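Local atomic coordinates of LacI family transcription regulator (Bifidobacterium animalis subsp. lactis, PDB entry 4O5A), a protein that probably regulates transcription as a LacI-family regulator, pairing a DNA-binding helix-turn-helix domain with a periplasmic-binding-protein-like domain expected to sense a small-molecule effector. Residues T181-H191 with Y332-A343; T229-T240 with I253-G264. All coordinates share one frame; numbering follows the deposited sequence.

Contact 1: T181-H191 with Y332-A343; sequences TMIRHLALFGH and YELIERASTAPA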
loop_
_atom_site.group_PDB
_atom_site.type_symbol
_atom_site.label_atom_id
_atom_site.label_comp_id
_atom_site.label_asym_id
_atom_site.label_seq_id
_atom_site.Cartn_x
_atom_site.Cartn_y
_atom_site.Cartn_z
ATOM N N THR A 181 -18.223 -17.038 -6.786
ATOM C CA THR A 181 -17.844 -16.490 -8.081
ATOM C C THR A 181 -16.501 -17.078 -8.534
ATOM O O THR A 181 -16.345 -17.448 -9.702
ATOM C CB THR A 181 -17.766 -14.952 -8.036
ATOM O OG1 THR A 181 -19.071 -14.425 -7.741
ATOM C CG2 THR A 181 -17.309 -14.411 -9.375
HETATM N N MSE A 182 -15.547 -17.174 -7.612
HETATM C CA MSE A 182 -14.222 -17.709 -7.932
HETATM C C MSE A 182 -14.290 -19.200 -8.239
HETATM O O MSE A 182 -13.694 -19.675 -9.206
HETATM C CB MSE A 182 -13.256 -17.448 -6.789
HETATM C CG MSE A 182 -12.838 -15.993 -6.704
HETATM SE SE MSE A 182 -11.526 -15.763 -5.299
HETATM C CE MSE A 182 -12.699 -15.886 -3.789
ATOM N N ILE A 183 -15.028 -19.937 -7.426
ATOM C CA ILE A 183 -15.095 -21.380 -7.617
ATOM C C ILE A 183 -15.837 -21.715 -8.903
ATOM O O ILE A 183 -15.444 -22.628 -9.627
ATOM C CB ILE A 183 -15.745 -22.076 -6.404
ATOM C CG1 ILE A 183 -14.882 -21.842 -5.163
ATOM C CG2 ILE A 183 -15.934 -23.564 -6.655
ATOM C CD1 ILE A 183 -15.615 -22.129 -3.872
ATOM N N ARG A 184 -16.908 -20.988 -9.207
ATOM C CA ARG A 184 -17.629 -21.267 -10.450
ATOM C C ARG A 184 -16.753 -21.005 -11.680
ATOM O O ARG A 184 -16.870 -21.703 -12.673
ATOM C CB ARG A 184 -18.936 -20.466 -10.534
ATOM C CG ARG A 184 -20.009 -20.920 -9.558
ATOM C CD ARG A 184 -21.361 -20.280 -9.900
ATOM N NE ARG A 184 -21.303 -18.829 -9.713
ATOM C CZ ARG A 184 -21.480 -18.221 -8.543
ATOM N NH1 ARG A 184 -21.753 -18.945 -7.462
ATOM N NH2 ARG A 184 -21.390 -16.894 -8.451
ATOM N N HIS A 185 -15.883 -19.995 -11.601
ATOM C CA HIS A 185 -14.944 -19.663 -12.677
ATOM C C HIS A 185 -14.001 -20.855 -12.893
ATOM O O HIS A 185 -13.743 -21.257 -14.030
ATOM C CB HIS A 185 -14.161 -18.394 -12.302
ATOM C CG HIS A 185 -13.103 -17.985 -13.288
ATOM N ND1 HIS A 185 -13.398 -17.489 -14.543
ATOM C CD2 HIS A 185 -11.755 -17.940 -13.172
ATOM C CE1 HIS A 185 -12.272 -17.188 -15.168
ATOM N NE2 HIS A 185 -11.261 -17.443 -14.358
ATOM N N LEU A 186 -13.516 -21.434 -11.803
ATOM C CA LEU A 186 -12.644 -22.603 -11.905
ATOM C C LEU A 186 -13.410 -23.819 -12.413
ATOM O O LEU A 186 -12.886 -24.588 -13.219
ATOM C CB LEU A 186 -11.942 -22.894 -10.569
ATOM C CG LEU A 186 -11.022 -21.763 -10.073
ATOM C CD1 LEU A 186 -10.456 -22.131 -8.721
ATOM C CD2 LEU A 186 -9.888 -21.516 -11.064
ATOM N N ALA A 187 -14.660 -23.980 -11.977
ATOM C CA ALA A 187 -15.474 -25.113 -12.417
ATOM C C ALA A 187 -15.738 -25.044 -13.917
ATOM O O ALA A 187 -15.680 -26.068 -14.618
ATOM C CB ALA A 187 -16.793 -25.151 -11.658
ATOM N N LEU A 188 -16.014 -23.839 -14.412
ATOM C CA LEU A 188 -16.289 -23.643 -15.834
ATOM C C LEU A 188 -15.083 -24.071 -16.669
ATOM O O LEU A 188 -15.226 -24.589 -17.779
ATOM C CB LEU A 188 -16.587 -22.167 -16.088
ATOM C CG LEU A 188 -16.681 -21.772 -17.566
ATOM C CD1 LEU A 188 -17.753 -22.570 -18.262
ATOM C CD2 LEU A 188 -16.942 -20.283 -17.721
ATOM N N PHE A 189 -13.900 -23.850 -16.108
ATOM C CA PHE A 189 -12.640 -24.208 -16.748
ATOM C C PHE A 189 -12.244 -25.658 -16.478
ATOM O O PHE A 189 -11.132 -26.063 -16.804
ATOM C CB PHE A 189 -11.528 -23.279 -16.268
ATOM C CG PHE A 189 -11.446 -21.979 -17.020
ATOM C CD1 PHE A 189 -11.932 -21.868 -18.311
ATOM C CD2 PHE A 189 -10.854 -20.870 -16.436
ATOM C CE1 PHE A 189 -11.851 -20.671 -19.001
ATOM C CE2 PHE A 189 -10.767 -19.669 -17.121
ATOM C CZ PHE A 189 -11.262 -19.570 -18.404
ATOM N N GLY A 190 -13.150 -26.426 -15.875
ATOM C CA GLY A 190 -12.952 -27.856 -15.700
ATOM C C GLY A 190 -12.046 -28.299 -14.559
ATOM O O GLY A 190 -11.609 -29.451 -14.533
ATOM N N HIS A 191 -11.767 -27.405 -13.615
ATOM C CA HIS A 191 -10.953 -27.758 -12.449
ATOM C C HIS A 191 -11.736 -28.651 -11.489
ATOM O O HIS A 191 -12.907 -28.382 -11.192
ATOM C CB HIS A 191 -10.418 -26.495 -11.760
ATOM C CG HIS A 191 -9.441 -25.746 -12.610
ATOM N ND1 HIS A 191 -8.094 -26.049 -12.630
ATOM C CD2 HIS A 191 -9.627 -24.782 -13.541
ATOM C CE1 HIS A 191 -7.486 -25.266 -13.504
ATOM N NE2 HIS A 191 -8.393 -24.490 -14.072
ATOM N N TYR A 332 -18.378 -6.598 -5.838
ATOM C CA TYR A 332 -17.028 -6.966 -6.234
ATOM C C TYR A 332 -17.078 -7.411 -7.696
ATOM O O TYR A 332 -18.150 -7.567 -8.267
ATOM C CB TYR A 332 -16.543 -8.131 -5.370
ATOM C CG TYR A 332 -17.417 -9.353 -5.513
ATOM C CD1 TYR A 332 -17.222 -10.264 -6.539
ATOM C CD2 TYR A 332 -18.465 -9.581 -4.633
ATOM C CE1 TYR A 332 -18.043 -11.372 -6.685
ATOM C CE2 TYR A 332 -19.279 -10.681 -4.769
ATOM C CZ TYR A 332 -19.062 -11.579 -5.792
ATOM O OH TYR A 332 -19.880 -12.677 -5.927
ATOM N N GLU A 333 -15.918 -7.672 -8.289
ATOM C CA GLU A 333 -15.871 -8.094 -9.687
ATOM C C GLU A 333 -14.718 -9.078 -9.848
ATOM O O GLU A 333 -13.629 -8.831 -9.341
ATOM C CB GLU A 333 -15.643 -6.863 -10.571
ATOM C CG GLU A 333 -15.415 -7.117 -12.062
ATOM C CD GLU A 333 -14.932 -5.855 -12.784
ATOM O OE1 GLU A 333 -14.770 -4.810 -12.111
ATOM O OE2 GLU A 333 -14.702 -5.905 -14.013
ATOM N N LEU A 334 -14.947 -10.191 -10.537
ATOM C CA LEU A 334 -13.821 -11.071 -10.846
ATOM C C LEU A 334 -13.221 -10.562 -12.144
ATOM O O LEU A 334 -13.881 -10.596 -13.197
ATOM C CB LEU A 334 -14.290 -12.518 -11.038
ATOM C CG LEU A 334 -13.162 -13.515 -11.340
ATOM C CD1 LEU A 334 -12.173 -13.585 -10.183
ATOM C CD2 LEU A 334 -13.743 -14.887 -11.638
ATOM N N ILE A 335 -12.001 -10.050 -12.072
ATOM C CA ILE A 335 -11.309 -9.583 -13.260
ATOM C C ILE A 335 -10.487 -10.717 -13.840
ATOM O O ILE A 335 -9.466 -11.104 -13.279
ATOM C CB ILE A 335 -10.394 -8.402 -12.935
ATOM C CG1 ILE A 335 -11.219 -7.288 -12.286
ATOM C CG2 ILE A 335 -9.693 -7.913 -14.198
ATOM C CD1 ILE A 335 -10.394 -6.112 -11.828
ATOM N N GLU A 336 -10.940 -11.231 -14.976
ATOM C CA GLU A 336 -10.293 -12.377 -15.611
ATOM C C GLU A 336 -9.044 -11.958 -16.363
ATOM O O GLU A 336 -9.085 -11.090 -17.244
ATOM C CB GLU A 336 -11.256 -13.081 -16.566
ATOM C CG GLU A 336 -12.426 -13.753 -15.879
ATOM C CD GLU A 336 -13.421 -14.337 -16.868
ATOM O OE1 GLU A 336 -12.992 -15.022 -17.825
ATOM O OE2 GLU A 336 -14.635 -14.102 -16.689
ATOM N N ARG A 337 -7.929 -12.579 -16.006
ATOM C CA ARG A 337 -6.655 -12.301 -16.652
ATOM C C ARG A 337 -6.042 -13.610 -17.147
ATOM O O ARG A 337 -6.699 -14.653 -17.177
ATOM C CB ARG A 337 -5.711 -11.530 -15.702
ATOM C CG ARG A 337 -6.301 -10.193 -15.206
ATOM C CD ARG A 337 -5.252 -9.217 -14.693
ATOM N NE ARG A 337 -5.847 -7.937 -14.266
ATOM C CZ ARG A 337 -6.130 -7.606 -13.006
ATOM N NH1 ARG A 337 -5.894 -8.463 -12.016
ATOM N NH2 ARG A 337 -6.667 -6.410 -12.736
ATOM N N ALA A 338 -4.776 -13.559 -17.519
ATOM C CA ALA A 338 -4.147 -14.683 -18.193
ATOM C C ALA A 338 -3.856 -15.882 -17.301
ATOM O O ALA A 338 -3.612 -16.980 -17.811
ATOM C CB ALA A 338 -2.876 -14.221 -18.891
ATOM N N SER A 339 -3.897 -15.701 -15.984
ATOM C CA SER A 339 -3.480 -16.773 -15.069
ATOM C C SER A 339 -4.539 -17.853 -14.788
ATOM O O SER A 339 -4.268 -18.784 -14.026
ATOM C CB SER A 339 -2.977 -16.188 -13.736
ATOM O OG SER A 339 -4.080 -15.711 -12.971
ATOM N N THR A 340 -5.737 -17.736 -15.359
ATOM C CA THR A 340 -6.712 -18.830 -15.255
ATOM C C THR A 340 -7.057 -19.311 -16.644
ATOM O O THR A 340 -7.217 -18.497 -17.556
ATOM C CB THR A 340 -8.005 -18.446 -14.480
ATOM O OG1 THR A 340 -8.516 -17.209 -14.981
ATOM C CG2 THR A 340 -7.707 -18.272 -12.992
ATOM N N ALA A 341 -7.152 -20.630 -16.796
ATOM C CA ALA A 341 -7.420 -21.252 -18.093
ATOM C C ALA A 341 -7.939 -22.666 -17.863
ATOM O O ALA A 341 -7.981 -23.119 -16.722
ATOM C CB ALA A 341 -6.132 -21.258 -18.924
ATOM N N PRO A 342 -8.358 -23.378 -18.931
ATOM C CA PRO A 342 -8.852 -24.737 -18.667
ATOM C C PRO A 342 -7.864 -25.644 -17.939
ATOM O O PRO A 342 -6.641 -25.493 -18.084
ATOM C CB PRO A 342 -9.126 -25.276 -20.073
ATOM C CG PRO A 342 -9.588 -24.054 -20.824
ATOM C CD PRO A 342 -8.657 -22.956 -20.315
ATOM N N ALA A 343 -8.405 -26.576 -17.155
ATOM C CA ALA A 343 -7.582 -27.456 -16.338
ATOM C C ALA A 343 -6.765 -28.413 -17.197
ATOM O O ALA A 343 -7.252 -28.930 -18.204
ATOM C CB ALA A 343 -8.443 -28.220 -15.350
HETATM O O HOH W 1 -15.769 -16.866 -15.717
#
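His185 NE2 gives its proton to Thr340 OG1 at 2.8 Å, almost straight (174°) and only 3° out of the ring plane; CG anti to the backbone N (chi1 177°) carries the imidazole out from the helix to this hydroxyl, which also bonds Thr298. On the ring's other nitrogen, the O of a water lies 2.7 Å from His185 ND1. Three more hydrogen bonds join the segments. Thr181 OG1 and Tyr332 OH lie 2.6 Å apart, the threonine oxygen at the edge of the phenol. Past the helix, which ends in a Schellman motif with Gly190 at C-prime, Phe189 O accepts from Ala343 N, and His191 NE2 donates to Ala341 O at 3.0 Å while its ND1 bonds Thr251.

Packing covers the flat groups. Leu334 CD2 stands 3.9 Å from the His185 ring centroid, a CH-pi contact, with Phe189 CD2 over the opposite face. Ala343 CB lies above His191, and the Ala341-Pro342 peptide covers one face of Phe189. Were His185 an alanine, Thr340 OG1 would probably lose this donor and a gap would open between Leu334 and Phe189.

The contact thus lays helix 175-188 beside edge strand 333-335 and the chain following it, while Met182 and Leu186 pack on strands 252-255 and 280-284.

Contact 2: T229-T240 with I253-G264; sequences TDYTPESGAEAT and IIYDNDVMALAG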
loop_
_atom_site.group_PDB
_atom_site.type_symbol
_atom_site.label_atom_id
_atom_site.label_comp_id
_atom_site.label_asym_id
_atom_site.label_seq_id
_atom_site.Cartn_x
_atom_site.Cartn_y
_atom_site.Cartn_z
ATOM N N THR A 229 -1.356 -19.304 6.329
ATOM C CA THR A 229 -0.091 -18.573 6.246
ATOM C C THR A 229 -0.182 -17.289 7.044
ATOM O O THR A 229 -1.207 -17.009 7.673
ATOM C CB THR A 229 0.219 -18.134 4.814
ATOM O OG1 THR A 229 -0.716 -17.113 4.431
ATOM C CG2 THR A 229 0.153 -19.311 3.843
ATOM N N ASP A 230 0.879 -16.486 6.988
ATOM C CA ASP A 230 0.873 -15.203 7.667
ATOM C C ASP A 230 0.907 -14.023 6.695
ATOM O O ASP A 230 1.350 -12.933 7.081
ATOM C CB ASP A 230 2.061 -15.094 8.632
ATOM C CG ASP A 230 3.400 -15.111 7.913
ATOM O OD1 ASP A 230 3.404 -15.177 6.667
ATOM O OD2 ASP A 230 4.446 -15.040 8.589
ATOM N N TYR A 231 0.503 -14.261 5.448
ATOM C CA TYR A 231 0.368 -13.225 4.412
ATOM C C TYR A 231 1.677 -12.805 3.748
ATOM O O TYR A 231 1.653 -12.028 2.792
ATOM C CB TYR A 231 -0.362 -11.974 4.935
ATOM C CG TYR A 231 -1.868 -12.103 5.037
ATOM C CD1 TYR A 231 -2.598 -12.677 4.017
ATOM C CD2 TYR A 231 -2.555 -11.635 6.156
ATOM C CE1 TYR A 231 -3.970 -12.787 4.091
ATOM C CE2 TYR A 231 -3.942 -11.748 6.240
ATOM C CZ TYR A 231 -4.638 -12.325 5.199
ATOM O OH TYR A 231 -6.010 -12.455 5.240
ATOM N N THR A 232 2.805 -13.330 4.217
ATOM C CA THR A 232 4.103 -12.931 3.647
ATOM C C THR A 232 4.384 -13.723 2.377
ATOM O O THR A 232 3.851 -14.822 2.201
ATOM C CB THR A 232 5.263 -13.157 4.620
ATOM O OG1 THR A 232 5.428 -14.562 4.850
ATOM C CG2 THR A 232 5.009 -12.443 5.945
ATOM N N PRO A 233 5.243 -13.187 1.493
ATOM C CA PRO A 233 5.558 -13.975 0.293
ATOM C C PRO A 233 6.330 -15.246 0.639
ATOM O O PRO A 233 6.151 -16.245 -0.066
ATOM C CB PRO A 233 6.424 -13.022 -0.542
ATOM C CG PRO A 233 6.975 -12.043 0.451
ATOM C CD PRO A 233 5.866 -11.856 1.452
ATOM N N GLU A 234 7.148 -15.227 1.687
ATOM C CA GLU A 234 7.875 -16.442 2.077
ATOM C C GLU A 234 6.876 -17.534 2.474
ATOM O O GLU A 234 7.031 -18.703 2.124
ATOM C CB GLU A 234 8.870 -16.172 3.212
ATOM C CG GLU A 234 10.004 -15.205 2.863
ATOM C CD GLU A 234 9.613 -13.722 2.970
ATOM O OE1 GLU A 234 8.479 -13.400 3.404
ATOM O OE2 GLU A 234 10.460 -12.862 2.627
ATOM N N SER A 235 5.839 -17.140 3.199
ATOM C CA SER A 235 4.839 -18.095 3.651
ATOM C C SER A 235 4.011 -18.599 2.475
ATOM O O SER A 235 3.685 -19.783 2.404
ATOM C CB SER A 235 3.938 -17.459 4.707
ATOM O OG SER A 235 3.267 -18.444 5.465
ATOM N N GLY A 236 3.688 -17.708 1.538
ATOM C CA GLY A 236 2.929 -18.107 0.359
ATOM C C GLY A 236 3.744 -19.033 -0.534
ATOM O O GLY A 236 3.214 -19.983 -1.123
ATOM N N ALA A 237 5.038 -18.742 -0.643
ATOM C CA ALA A 237 5.948 -19.569 -1.420
ATOM C C ALA A 237 6.054 -20.978 -0.841
ATOM O O ALA A 237 6.025 -21.967 -1.582
ATOM C CB ALA A 237 7.329 -18.914 -1.499
ATOM N N GLU A 238 6.177 -21.064 0.480
ATOM C CA GLU A 238 6.317 -22.344 1.177
ATOM C C GLU A 238 5.049 -23.176 0.973
ATOM O O GLU A 238 5.101 -24.380 0.680
ATOM C CB GLU A 238 6.516 -22.085 2.667
ATOM C CG GLU A 238 6.510 -23.311 3.542
ATOM C CD GLU A 238 6.764 -22.955 4.998
ATOM O OE1 GLU A 238 5.881 -22.334 5.631
ATOM O OE2 GLU A 238 7.859 -23.266 5.502
ATOM N N ALA A 239 3.900 -22.529 1.139
ATOM C CA ALA A 239 2.619 -23.201 0.950
ATOM C C ALA A 239 2.455 -23.698 -0.479
ATOM O O ALA A 239 1.916 -24.779 -0.701
ATOM C CB ALA A 239 1.452 -22.258 1.323
ATOM N N THR A 240 2.905 -22.908 -1.452
ATOM C CA THR A 240 2.787 -23.312 -2.853
ATOM C C THR A 240 3.671 -24.512 -3.168
ATOM O O THR A 240 3.228 -25.466 -3.810
ATOM C CB THR A 240 3.112 -22.156 -3.815
ATOM O OG1 THR A 240 2.283 -21.034 -3.493
ATOM C CG2 THR A 240 2.836 -22.584 -5.265
ATOM N N ILE A 253 -4.972 -22.765 -7.614
ATOM C CA ILE A 253 -4.766 -22.291 -6.250
ATOM C C ILE A 253 -5.297 -20.875 -6.132
ATOM O O ILE A 253 -5.005 -20.014 -6.969
ATOM C CB ILE A 253 -3.270 -22.345 -5.844
ATOM C CG1 ILE A 253 -2.778 -23.785 -5.930
ATOM C CG2 ILE A 253 -3.084 -21.846 -4.401
ATOM C CD1 ILE A 253 -1.253 -23.914 -5.811
ATOM N N ILE A 254 -6.112 -20.650 -5.104
ATOM C CA ILE A 254 -6.609 -19.317 -4.785
ATOM C C ILE A 254 -5.848 -18.779 -3.566
ATOM O O ILE A 254 -5.777 -19.437 -2.525
ATOM C CB ILE A 254 -8.114 -19.368 -4.483
ATOM C CG1 ILE A 254 -8.869 -19.855 -5.730
ATOM C CG2 ILE A 254 -8.605 -17.996 -4.065
ATOM C CD1 ILE A 254 -10.366 -19.956 -5.532
ATOM N N TYR A 255 -5.274 -17.587 -3.695
ATOM C CA TYR A 255 -4.520 -16.980 -2.605
ATOM C C TYR A 255 -5.277 -15.841 -1.952
ATOM O O TYR A 255 -5.882 -15.027 -2.646
ATOM C CB TYR A 255 -3.207 -16.412 -3.139
ATOM C CG TYR A 255 -2.290 -17.472 -3.683
ATOM C CD1 TYR A 255 -1.259 -17.982 -2.908
ATOM C CD2 TYR A 255 -2.452 -17.955 -4.971
ATOM C CE1 TYR A 255 -0.400 -18.972 -3.409
ATOM C CE2 TYR A 255 -1.599 -18.933 -5.493
ATOM C CZ TYR A 255 -0.587 -19.433 -4.709
ATOM O OH TYR A 255 0.227 -20.405 -5.227
ATOM N N ASP A 256 -5.179 -15.742 -0.622
ATOM C CA ASP A 256 -5.899 -14.700 0.112
ATOM C C ASP A 256 -5.323 -13.288 -0.070
ATOM O O ASP A 256 -5.938 -12.314 0.350
ATOM C CB ASP A 256 -5.999 -15.047 1.607
ATOM C CG ASP A 256 -7.245 -15.869 1.937
ATOM O OD1 ASP A 256 -7.805 -16.504 1.020
ATOM O OD2 ASP A 256 -7.648 -15.886 3.120
ATOM N N ASN A 257 -4.156 -13.157 -0.699
ATOM C CA ASN A 257 -3.714 -11.819 -1.087
ATOM C C ASN A 257 -2.875 -11.810 -2.346
ATOM O O ASN A 257 -2.450 -12.861 -2.823
ATOM C CB ASN A 257 -3.029 -11.054 0.056
ATOM C CG ASN A 257 -1.639 -11.595 0.405
ATOM O OD1 ASN A 257 -1.085 -12.431 -0.292
ATOM N ND2 ASN A 257 -1.076 -11.089 1.500
ATOM N N ASP A 258 -2.634 -10.615 -2.865
ATOM C CA ASP A 258 -1.891 -10.478 -4.112
ATOM C C ASP A 258 -0.424 -10.905 -4.030
ATOM O O ASP A 258 0.073 -11.568 -4.938
ATOM C CB ASP A 258 -2.010 -9.041 -4.662
ATOM C CG ASP A 258 -1.621 -7.959 -3.653
ATOM O OD1 ASP A 258 -1.173 -8.248 -2.515
ATOM O OD2 ASP A 258 -1.766 -6.774 -4.021
ATOM N N VAL A 259 0.268 -10.534 -2.955
ATOM C CA VAL A 259 1.694 -10.842 -2.816
ATOM C C VAL A 259 1.939 -12.347 -2.780
ATOM O O VAL A 259 2.919 -12.853 -3.337
ATOM C CB VAL A 259 2.315 -10.175 -1.564
ATOM C CG1 VAL A 259 2.362 -8.682 -1.727
ATOM C CG2 VAL A 259 1.537 -10.533 -0.331
HETATM N N MSE A 260 1.043 -13.085 -2.130
HETATM C CA MSE A 260 1.226 -14.540 -2.106
HETATM C C MSE A 260 0.904 -15.194 -3.455
HETATM O O MSE A 260 1.536 -16.188 -3.826
HETATM C CB MSE A 260 0.433 -15.201 -0.969
HETATM C CG MSE A 260 0.910 -14.745 0.405
HETATM SE SE MSE A 260 0.301 -15.911 1.838
HETATM C CE MSE A 260 -1.597 -15.657 1.650
ATOM N N ALA A 261 -0.075 -14.648 -4.180
ATOM C CA ALA A 261 -0.382 -15.145 -5.521
ATOM C C ALA A 261 0.829 -14.961 -6.434
ATOM O O ALA A 261 1.210 -15.869 -7.182
ATOM C CB ALA A 261 -1.640 -14.462 -6.113
ATOM N N LEU A 262 1.456 -13.795 -6.342
ATOM C CA LEU A 262 2.675 -13.553 -7.113
ATOM C C LEU A 262 3.806 -14.496 -6.690
ATOM O O LEU A 262 4.484 -15.085 -7.535
ATOM C CB LEU A 262 3.116 -12.087 -6.976
ATOM C CG LEU A 262 4.416 -11.755 -7.710
ATOM C CD1 LEU A 262 4.201 -11.931 -9.204
ATOM C CD2 LEU A 262 4.801 -10.320 -7.408
ATOM N N ALA A 263 4.015 -14.644 -5.385
ATOM C CA ALA A 263 5.077 -15.519 -4.872
ATOM C C ALA A 263 4.842 -16.956 -5.322
ATOM O O ALA A 263 5.779 -17.674 -5.690
ATOM C CB ALA A 263 5.140 -15.433 -3.338
ATOM N N GLY A 264 3.579 -17.366 -5.298
ATOM C CA GLY A 264 3.178 -18.691 -5.765
ATOM C C GLY A 264 3.364 -18.884 -7.254
ATOM O O GLY A 264 3.822 -19.935 -7.706
#
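Met260, a selenomethionine, reaches from helix 258-264 into the turn ahead of helix 233-240. Its chain bends at chi3 (-63°), turning the methyl toward Tyr231, whose CD1 lies 3.9 Å from Met260 CE. Met260 SE comes 3.0 Å from Thr229 OG1. That hydroxyl bonds Ala198 O and also accepts from Tyr231 N, closing an ST turn. Gly236 CA approaches Met260 SE at 3.7 Å; a side chain on this glycine would collide with Met260 CB, consistent with helices whose axes come within 7.9 Å. Pro233 CB also meets Ala263 CB at 3.9 Å.

Asn257 holds CG between its backbone N and carbonyl carbon (chi1 72°), a conformation that lets the amide serve two ends: OD1 caps its own helix by accepting from Met260 N, while ND2 donates to Tyr231 O at 3.2 Å, in the carbonyl plane and on a lone pair. Tyr231 CD1 comes 3.3 Å from Asn257 ND2, the ring and amide planes 32° apart.

At the other end Tyr255 OH donates to Thr240 OG1 at 2.8 Å, the two side chains crossing at about a right angle. Thr240 OG1 in turn donates to Gly236 O, which Thr240 N reaches from the opposite face of the carbonyl plane.

Asn257 thus couples a helix cap to the neighbouring turn, and two successive hydrogen bonds, Tyr255 OH to Thr240 OG1 to Gly236 O, match each hydroxyl donor with an acceptor.

Contacts 1 and 2 lie about 18 Å apart, centre to centre, and meet through strand 252-255: Leu186 CD1 packs 3.9 Å from Ile254 CD1, and Met182 SE is equally close to Ile254 CG2. The two reach the same mixed sheet. Ile254 faces the helix of contact 1, whereas its strand neighbours Ile253 and Tyr255 serve contact 2, so the sheet is covered by helices on both sides, as expected of a periplasmic-binding-protein-like domain. Their settings differ. No other chain touches contact 1, but the second subunit packs on contact 2, its Phe288 against Pro233 and its Ala292 against Ala263. Contact 2 therefore belongs partly to the dimer interface.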